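Local coordinates for protein alpha-L-arabinosidase (Xanthomonas axonopodis pv. citri, PDB 6D25) that probably removes arabinofuranosyl side groups from arabinoxylans, as a GH51 arabinofuranosidase that can cope with internally di-substituted units, at residues Lys30-Leu35 against Thr455-Val460; Ile443-Leu448 against Val505-Pro510; Gly470-Ala475 against Ala511-Met516. All coordinates share one frame; numbering follows the deposited sequence.

In the fold
All three contacts lie in the beta-sandwich part of the chain, and together they show how one such fold combines different ways of joining strands. Contact 1 pairs parallel neighbours and contact 3 antiparallel neighbours, both by backbone hydrogen bonds. Contact 2, the buried one, crosses between layers through side chains. Contacts 1 and 3 are partly buried: contact 1 has a polar outer face, whereas contact 3 turns one face to helices and ends in bonds from side chains to backbone carbonyls. Contact 2 links them, since Val505-Pro510 pairs with Thr455-Val460 and Ile443-Leu448 with Ala511-Met516. The centres of contacts 1 and 3 are about 17 Å apart, without touch.

Contact 1: Lys30-Leu35 against Thr455-Val460; sequences KVNGTL and TVSVQV
Val31 lies alongside Val456, the two side chains pointing the same way from neighbouring strands, with Val31 CB 4.1 Å from Val456 CG2. Both hold CG1 anti to the backbone N (chi1 177° in Val31), which brings the two CG1 methyls beside each other as well. At the other end of the two strands, Leu35 CB rests against Val458 CG1 at 3.8 Å, and its CD2 branch touches Val460 CG2 more loosely. These residues form an apolar face, while Lys30, Asn32, Thr34, Thr455, Ser457 and Gln459 occupy the other. There Asn32 OD1 leans over Ser457 CB at 3.9 Å, a van der Waals contact, and Gln459 bends away at chi2 to hydrogen-bond Glu461 through NE2.

The backbones run parallel and in step, and their bonds alternate as expected of such a ladder: Val31 and Gly33 each use both N and O, and Leu35 N reaches Gln459 O at 2.9 Å in a nearly straight bond. Thus an early strand of the chain is paired with a strand of the C-terminal domain more than 400 residues further along the chain. Strand 407-421 flanks Lys30-Leu35, and strand 504-509 flanks Thr455-Val460; beneath the apolar face, strand 441-447 meets Leu35 through Ile443 and Val456 through Leu445.

Contact 2: Ile443-Leu448 against Val505-Pro510; sequences IALTNL and VNVALP
This is a buried face-to-face contact between two layers of the beta-sandwich, strand 443-447 lying across the interior from strand 505-509. The axes of these two segments stay 8.9 Å apart at closest approach, about twice the spacing of paired neighbours, and what spans the gap is side chain. Leu445 and Val507 reach toward each other tip to tip, Leu445 CD1 meeting Val507 CG2 at 4.0 Å. The same leucine offers its CB to Leu509 CD2. Leu509 CD2 also lies over the backbone between Leu445 and Asn447, 3.8 Å from Asn447 CB, so Leu509 fits against Leu445 and the CB of Asn447. With CG anti to the backbone N (chi1 -170°), Leu509 extends its branches into this interior, where Val456 and Val515 of adjoining strands also meet it.

The strands run in roughly the same direction, inclined by 36°, a modest angle of the kind found where the twisted sheets of an aligned sandwich pack on each other.

Near the end of both strands the chemistry turns polar. Asn447 ND2 donates to Leu509 O at 3.2 Å; the acceptor lies close to the asparagine amide plane, but the donor sits well above the plane of the Leu509 carbonyl. A second, weak bond runs from Asn447 ND2 to Pro510 O at 3.1 Å. ND2 also bonds Ala452 O, and OD1 accepts from Asp449 N. Bonded at both ends, the amide is probably fixed in its rotation. Pro510 O has a further donor in Ser513 OG, at the turn that leads into strand 513-519.

Contact 3: Gly470-Ala475 against Ala511-Met516; sequences GQILTA and AHSIVM
Ile472 lies obliquely across Val515 and can be followed outward atom by atom. Ile472 CB begins 3.9 Å from Val515 CG1; Ile472 CG1 draws a little closer to that methyl, at 3.8 Å, and also comes near Ile514 O; Ile472 CD1 at the tip reaches Ser513 CB at 3.9 Å. The extended chain, with CG1 anti to the backbone N (chi1 -178°) and chi2 also near 180°, carries the tip that far, so one side chain spans Val515 and Ser513. Ile472 and Val515 form a non-hydrogen-bonded antiparallel pair, bracketed by the hydrogen-bonded pairs Gln471-Met516 and Leu473-Ile514. In the latter, Leu473 N donates to Ile514 O at 2.8 Å, almost straight.

Past this ladder, side chains take over. Thr474 OG1 stands 3.0 Å from His512 O and 2.6 Å from a water that donates to Ala511 O. The His512 side chain crosses that of Thr474 at about a right angle, and its NE2 donates to Ala475 O at 2.9 Å in a bond bent at the hydrogen; that oxygen sits at the ring edge, near its plane. ND1 bonds Ala450 O, so both ring nitrogens are held. His512 has left-handed backbone angles and, with Ser513, faces Asn447 in a G1 beta bulge.

Strand 513-519 is flanked by strand 468-473 and by strand 441-447. Leu473 and Ile514, on the face away from Ile472, pack onto helix 393-400 and helix 346-361, which in the chain comes between the last two strands of the parallel eight-stranded barrel.

Contact 1: Lys30-Leu35 against Thr455-Val460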
loop_
_atom_site.group_PDB
_atom_site.type_symbol
_atom_site.label_atom_id
_atom_site.label_comp_id
_atom_site.label_asym_id
_atom_site.label_seq_id
_atom_site.Cartn_x
_atom_site.Cartn_y
_atom_site.Cartn_z
ATOM N N LYS A 30 -24.159 20.205 -49.826
ATOM C CA LYS A 30 -22.894 20.575 -50.416
ATOM C C LYS A 30 -21.836 20.824 -49.344
ATOM O O LYS A 30 -22.065 21.581 -48.376
ATOM C CB LYS A 30 -23.072 21.861 -51.233
ATOM C CG LYS A 30 -23.885 21.655 -52.494
ATOM C CD LYS A 30 -24.716 22.870 -52.897
ATOM C CE LYS A 30 -25.523 22.593 -54.151
ATOM N NZ LYS A 30 -26.880 23.202 -54.113
ATOM N N VAL A 31 -20.673 20.242 -49.544
ATOM C CA VAL A 31 -19.545 20.437 -48.630
ATOM C C VAL A 31 -18.346 20.878 -49.482
ATOM O O VAL A 31 -18.045 20.245 -50.509
ATOM C CB VAL A 31 -19.239 19.134 -47.860
ATOM C CG1 VAL A 31 -18.037 19.242 -46.945
ATOM C CG2 VAL A 31 -20.417 18.672 -47.044
ATOM N N ASN A 32 -17.642 21.909 -49.030
ATOM C CA ASN A 32 -16.436 22.408 -49.679
ATOM C C ASN A 32 -15.269 22.192 -48.720
ATOM O O ASN A 32 -15.433 22.304 -47.521
ATOM C CB ASN A 32 -16.520 23.898 -50.033
ATOM C CG ASN A 32 -17.612 24.167 -51.052
ATOM O OD1 ASN A 32 -17.641 23.521 -52.097
ATOM N ND2 ASN A 32 -18.557 25.048 -50.739
ATOM N N GLY A 33 -14.100 21.920 -49.235
ATOM C CA GLY A 33 -12.958 21.722 -48.350
ATOM C C GLY A 33 -11.638 22.047 -49.036
ATOM O O GLY A 33 -11.587 22.262 -50.248
ATOM N N THR A 34 -10.588 22.047 -48.215
ATOM C CA THR A 34 -9.241 22.313 -48.670
ATOM C C THR A 34 -8.293 21.285 -48.046
ATOM O O THR A 34 -8.334 21.074 -46.825
ATOM C CB THR A 34 -8.816 23.742 -48.305
ATOM O OG1 THR A 34 -9.755 24.629 -48.908
ATOM C CG2 THR A 34 -7.452 24.108 -48.839
ATOM N N LEU A 35 -7.474 20.669 -48.887
ATOM C CA LEU A 35 -6.471 19.693 -48.460
ATOM C C LEU A 35 -5.086 20.287 -48.726
ATOM O O LEU A 35 -4.763 20.670 -49.880
ATOM C CB LEU A 35 -6.643 18.403 -49.260
ATOM C CG LEU A 35 -5.576 17.324 -49.005
ATOM C CD1 LEU A 35 -5.545 16.921 -47.550
ATOM C CD2 LEU A 35 -5.756 16.124 -49.923
ATOM N N THR A 455 -22.451 16.162 -51.766
ATOM C CA THR A 455 -21.455 16.439 -52.780
ATOM C C THR A 455 -20.274 17.129 -52.098
ATOM O O THR A 455 -20.474 18.214 -51.531
ATOM C CB THR A 455 -21.993 17.346 -53.886
ATOM O OG1 THR A 455 -23.144 16.676 -54.394
ATOM C CG2 THR A 455 -20.996 17.567 -55.009
ATOM N N VAL A 456 -19.103 16.511 -52.132
ATOM C CA VAL A 456 -17.952 17.070 -51.462
ATOM C C VAL A 456 -16.949 17.536 -52.524
ATOM O O VAL A 456 -16.560 16.776 -53.407
ATOM C CB VAL A 456 -17.325 16.064 -50.490
ATOM C CG1 VAL A 456 -16.218 16.716 -49.672
ATOM C CG2 VAL A 456 -18.349 15.468 -49.545
ATOM N N SER A 457 -16.531 18.791 -52.430
ATOM C CA SER A 457 -15.611 19.375 -53.380
ATOM C C SER A 457 -14.359 19.859 -52.631
ATOM O O SER A 457 -14.437 20.769 -51.821
ATOM C CB SER A 457 -16.299 20.485 -54.109
ATOM O OG SER A 457 -15.399 21.120 -54.988
ATOM N N VAL A 458 -13.247 19.157 -52.846
ATOM C CA VAL A 458 -12.006 19.411 -52.106
ATOM C C VAL A 458 -10.969 20.008 -53.065
ATOM O O VAL A 458 -10.541 19.364 -54.037
ATOM C CB VAL A 458 -11.456 18.126 -51.482
ATOM C CG1 VAL A 458 -10.192 18.406 -50.696
ATOM C CG2 VAL A 458 -12.496 17.414 -50.635
ATOM N N GLN A 459 -10.570 21.225 -52.734
ATOM C CA GLN A 459 -9.460 21.923 -53.380
ATOM C C GLN A 459 -8.143 21.345 -52.810
ATOM O O GLN A 459 -7.921 21.399 -51.607
ATOM C CB GLN A 459 -9.628 23.410 -53.075
ATOM C CG GLN A 459 -8.497 24.291 -53.572
ATOM C CD GLN A 459 -8.616 24.585 -55.048
ATOM O OE1 GLN A 459 -9.683 24.444 -55.660
ATOM N NE2 GLN A 459 -7.496 25.000 -55.610
ATOM N N VAL A 460 -7.286 20.815 -53.673
ATOM C CA VAL A 460 -6.051 20.169 -53.254
ATOM C C VAL A 460 -4.886 21.112 -53.571
ATOM O O VAL A 460 -4.698 21.478 -54.709
ATOM C CB VAL A 460 -5.857 18.799 -53.927
ATOM C CG1 VAL A 460 -4.519 18.154 -53.528
ATOM C CG2 VAL A 460 -7.017 17.867 -53.636
#

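Contact 2: Ile443-Leu448 against Val505-Pro510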
loop_
_atom_site.group_PDB
_atom_site.type_symbol
_atom_site.label_atom_id
_atom_site.label_comp_id
_atom_site.label_asym_id
_atom_site.label_seq_id
_atom_site.Cartn_x
_atom_site.Cartn_y
_atom_site.Cartn_z
ATOM N N ILE A 443 -7.478 10.199 -48.477
ATOM C CA ILE A 443 -8.501 11.069 -47.898
ATOM C C ILE A 443 -9.661 10.191 -47.450
ATOM O O ILE A 443 -10.196 9.446 -48.285
ATOM C CB ILE A 443 -9.053 12.109 -48.884
ATOM C CG1 ILE A 443 -7.960 12.902 -49.594
ATOM C CG2 ILE A 443 -10.099 12.980 -48.164
ATOM C CD1 ILE A 443 -8.491 13.687 -50.784
ATOM N N ALA A 444 -9.996 10.282 -46.150
ATOM C CA ALA A 444 -11.143 9.603 -45.584
ATOM C C ALA A 444 -12.285 10.612 -45.463
ATOM O O ALA A 444 -12.057 11.732 -44.986
ATOM C CB ALA A 444 -10.781 9.025 -44.254
ATOM N N LEU A 445 -13.489 10.207 -45.881
ATOM C CA LEU A 445 -14.680 11.024 -45.679
ATOM C C LEU A 445 -15.813 10.122 -45.154
ATOM O O LEU A 445 -16.004 8.992 -45.666
ATOM C CB LEU A 445 -15.109 11.651 -47.011
ATOM C CG LEU A 445 -14.144 12.667 -47.628
ATOM C CD1 LEU A 445 -14.579 12.984 -49.049
ATOM C CD2 LEU A 445 -14.061 13.958 -46.795
ATOM N N THR A 446 -16.574 10.650 -44.220
ATOM C CA THR A 446 -17.720 10.007 -43.649
ATOM C C THR A 446 -18.933 10.931 -43.777
ATOM O O THR A 446 -18.860 12.110 -43.389
ATOM C CB THR A 446 -17.487 9.703 -42.164
ATOM O OG1 THR A 446 -16.404 8.775 -42.072
ATOM C CG2 THR A 446 -18.705 9.112 -41.502
ATOM N N ASN A 447 -20.020 10.393 -44.319
ATOM C CA ASN A 447 -21.312 11.096 -44.365
ATOM C C ASN A 447 -22.145 10.561 -43.194
ATOM O O ASN A 447 -22.572 9.399 -43.211
ATOM C CB ASN A 447 -22.025 10.863 -45.697
ATOM C CG ASN A 447 -23.304 11.668 -45.880
ATOM O OD1 ASN A 447 -23.815 12.248 -44.891
ATOM N ND2 ASN A 447 -23.803 11.718 -47.134
ATOM N N LEU A 448 -22.377 11.407 -42.200
ATOM C CA LEU A 448 -23.065 11.032 -40.951
ATOM C C LEU A 448 -24.576 11.007 -41.147
ATOM O O LEU A 448 -25.271 10.455 -40.305
ATOM C CB LEU A 448 -22.728 12.040 -39.842
ATOM C CG LEU A 448 -21.303 11.991 -39.263
ATOM C CD1 LEU A 448 -20.291 12.645 -40.183
ATOM C CD2 LEU A 448 -21.262 12.656 -37.890
ATOM N N VAL A 505 -10.800 17.514 -56.081
ATOM C CA VAL A 505 -11.390 16.200 -55.967
ATOM C C VAL A 505 -12.890 16.361 -55.671
ATOM O O VAL A 505 -13.271 16.977 -54.683
ATOM C CB VAL A 505 -10.704 15.346 -54.879
ATOM C CG1 VAL A 505 -11.346 13.979 -54.758
ATOM C CG2 VAL A 505 -9.231 15.127 -55.185
ATOM N N ASN A 506 -13.732 15.833 -56.540
ATOM C CA ASN A 506 -15.192 15.931 -56.367
ATOM C C ASN A 506 -15.691 14.541 -55.974
ATOM O O ASN A 506 -15.346 13.558 -56.634
ATOM C CB ASN A 506 -15.890 16.428 -57.649
ATOM C CG ASN A 506 -17.412 16.475 -57.562
ATOM O OD1 ASN A 506 -17.958 17.462 -57.044
ATOM N ND2 ASN A 506 -18.109 15.475 -58.134
ATOM N N VAL A 507 -16.495 14.479 -54.919
ATOM C CA VAL A 507 -16.956 13.206 -54.385
ATOM C C VAL A 507 -18.488 13.240 -54.255
ATOM O O VAL A 507 -19.032 14.088 -53.561
ATOM C CB VAL A 507 -16.318 12.931 -53.022
ATOM C CG1 VAL A 507 -16.680 11.533 -52.521
ATOM C CG2 VAL A 507 -14.811 13.100 -53.033
ATOM N N ALA A 508 -19.153 12.304 -54.891
ATOM C CA ALA A 508 -20.575 12.009 -54.631
ATOM C C ALA A 508 -20.636 10.979 -53.494
ATOM O O ALA A 508 -20.336 9.791 -53.666
ATOM C CB ALA A 508 -21.256 11.529 -55.901
ATOM N N LEU A 509 -20.933 11.476 -52.303
ATOM C CA LEU A 509 -20.793 10.698 -51.060
ATOM C C LEU A 509 -22.179 10.239 -50.596
ATOM O O LEU A 509 -23.012 11.080 -50.186
ATOM C CB LEU A 509 -20.146 11.610 -50.020
ATOM C CG LEU A 509 -19.696 10.921 -48.747
ATOM C CD1 LEU A 509 -18.708 9.795 -49.045
ATOM C CD2 LEU A 509 -19.078 11.923 -47.771
ATOM N N PRO A 510 -22.463 8.941 -50.689
ATOM C CA PRO A 510 -23.804 8.495 -50.285
ATOM C C PRO A 510 -24.062 8.702 -48.784
ATOM O O PRO A 510 -23.120 8.834 -47.968
ATOM C CB PRO A 510 -23.844 6.978 -50.607
ATOM C CG PRO A 510 -22.760 6.807 -51.653
ATOM C CD PRO A 510 -21.701 7.811 -51.217
#

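Contact 3: Gly470-Ala475 against Ala511-Met516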
loop_
_atom_site.group_PDB
_atom_site.type_symbol
_atom_site.label_atom_id
_atom_site.label_comp_id
_atom_site.label_asym_id
_atom_site.label_seq_id
_atom_site.Cartn_x
_atom_site.Cartn_y
_atom_site.Cartn_z
ATOM N N GLY A 470 -10.818 4.407 -54.894
ATOM C CA GLY A 470 -11.192 4.326 -53.498
ATOM C C GLY A 470 -12.084 3.158 -53.198
ATOM O O GLY A 470 -12.485 2.412 -54.088
ATOM N N GLN A 471 -12.395 3.055 -51.907
ATOM C CA GLN A 471 -13.307 2.070 -51.399
ATOM C C GLN A 471 -14.399 2.744 -50.565
ATOM O O GLN A 471 -14.186 3.801 -49.990
ATOM C CB GLN A 471 -12.521 1.093 -50.513
ATOM C CG GLN A 471 -11.501 0.258 -51.266
ATOM C CD GLN A 471 -12.094 -0.992 -51.876
ATOM O OE1 GLN A 471 -12.606 -1.903 -51.197
ATOM N NE2 GLN A 471 -12.001 -1.066 -53.189
ATOM N N ILE A 472 -15.559 2.106 -50.527
ATOM C CA ILE A 472 -16.717 2.606 -49.784
ATOM C C ILE A 472 -17.219 1.493 -48.872
ATOM O O ILE A 472 -17.345 0.355 -49.291
ATOM C CB ILE A 472 -17.850 3.135 -50.688
ATOM C CG1 ILE A 472 -19.005 3.674 -49.837
ATOM C CG2 ILE A 472 -18.317 2.100 -51.721
ATOM C CD1 ILE A 472 -19.984 4.549 -50.611
ATOM N N LEU A 473 -17.485 1.883 -47.637
ATOM C CA LEU A 473 -18.169 1.051 -46.678
ATOM C C LEU A 473 -19.532 1.678 -46.362
ATOM O O LEU A 473 -19.592 2.798 -45.836
ATOM C CB LEU A 473 -17.312 0.930 -45.425
ATOM C CG LEU A 473 -17.792 -0.087 -44.386
ATOM C CD1 LEU A 473 -17.736 -1.515 -44.976
ATOM C CD2 LEU A 473 -16.886 -0.025 -43.164
ATOM N N THR A 474 -20.582 0.954 -46.736
ATOM C CA THR A 474 -21.949 1.378 -46.535
ATOM C C THR A 474 -22.820 0.111 -46.525
ATOM O O THR A 474 -22.310 -1.024 -46.578
ATOM C CB THR A 474 -22.386 2.437 -47.570
ATOM O OG1 THR A 474 -23.634 3.024 -47.177
ATOM C CG2 THR A 474 -22.523 1.890 -48.967
ATOM N N ALA A 475 -24.107 0.326 -46.446
ATOM C CA ALA A 475 -25.095 -0.739 -46.492
ATOM C C ALA A 475 -26.430 -0.093 -46.857
ATOM O O ALA A 475 -26.564 1.125 -46.741
ATOM C CB ALA A 475 -25.171 -1.484 -45.170
ATOM N N ALA A 511 -25.341 8.722 -48.446
ATOM C CA ALA A 511 -25.783 8.759 -47.025
ATOM C C ALA A 511 -25.109 7.622 -46.254
ATOM O O ALA A 511 -24.821 6.575 -46.826
ATOM C CB ALA A 511 -27.289 8.671 -46.968
ATOM N N HIS A 512 -24.866 7.832 -44.954
ATOM C CA HIS A 512 -24.410 6.808 -44.032
ATOM C C HIS A 512 -23.287 5.944 -44.649
ATOM O O HIS A 512 -23.392 4.715 -44.726
ATOM C CB HIS A 512 -25.586 5.974 -43.519
ATOM C CG HIS A 512 -26.392 5.224 -44.539
ATOM N ND1 HIS A 512 -27.688 5.591 -44.842
ATOM C CD2 HIS A 512 -26.147 4.097 -45.239
ATOM C CE1 HIS A 512 -28.208 4.726 -45.699
ATOM N NE2 HIS A 512 -27.286 3.812 -45.985
ATOM N N SER A 513 -22.177 6.593 -45.017
ATOM C CA SER A 513 -21.126 5.893 -45.714
ATOM C C SER A 513 -19.761 6.464 -45.292
ATOM O O SER A 513 -19.647 7.609 -44.841
ATOM C CB SER A 513 -21.308 5.956 -47.235
ATOM O OG SER A 513 -20.956 7.229 -47.748
ATOM N N ILE A 514 -18.750 5.609 -45.456
ATOM C CA ILE A 514 -17.376 5.933 -45.286
ATOM C C ILE A 514 -16.639 5.643 -46.589
ATOM O O ILE A 514 -16.758 4.544 -47.102
ATOM C CB ILE A 514 -16.755 5.097 -44.152
ATOM C CG1 ILE A 514 -17.507 5.271 -42.833
ATOM C CG2 ILE A 514 -15.266 5.404 -43.968
ATOM C CD1 ILE A 514 -17.281 4.110 -41.884
ATOM N N VAL A 515 -15.856 6.584 -47.087
ATOM C CA VAL A 515 -14.983 6.287 -48.234
ATOM C C VAL A 515 -13.529 6.578 -47.831
ATOM O O VAL A 515 -13.247 7.457 -47.009
ATOM C CB VAL A 515 -15.371 7.065 -49.495
ATOM C CG1 VAL A 515 -16.813 6.779 -49.906
ATOM C CG2 VAL A 515 -15.169 8.571 -49.330
ATOM N N MET A 516 -12.630 5.787 -48.398
ATOM C CA MET A 516 -11.204 5.996 -48.308
ATOM C C MET A 516 -10.677 6.128 -49.741
ATOM O O MET A 516 -10.823 5.205 -50.530
ATOM C CB MET A 516 -10.498 4.870 -47.557
ATOM C CG MET A 516 -9.011 5.079 -47.399
ATOM S SD MET A 516 -8.572 6.519 -46.394
ATOM C CE MET A 516 -9.012 5.901 -44.777
HETATM O O HOH W 1 -25.259 4.036 -48.866
#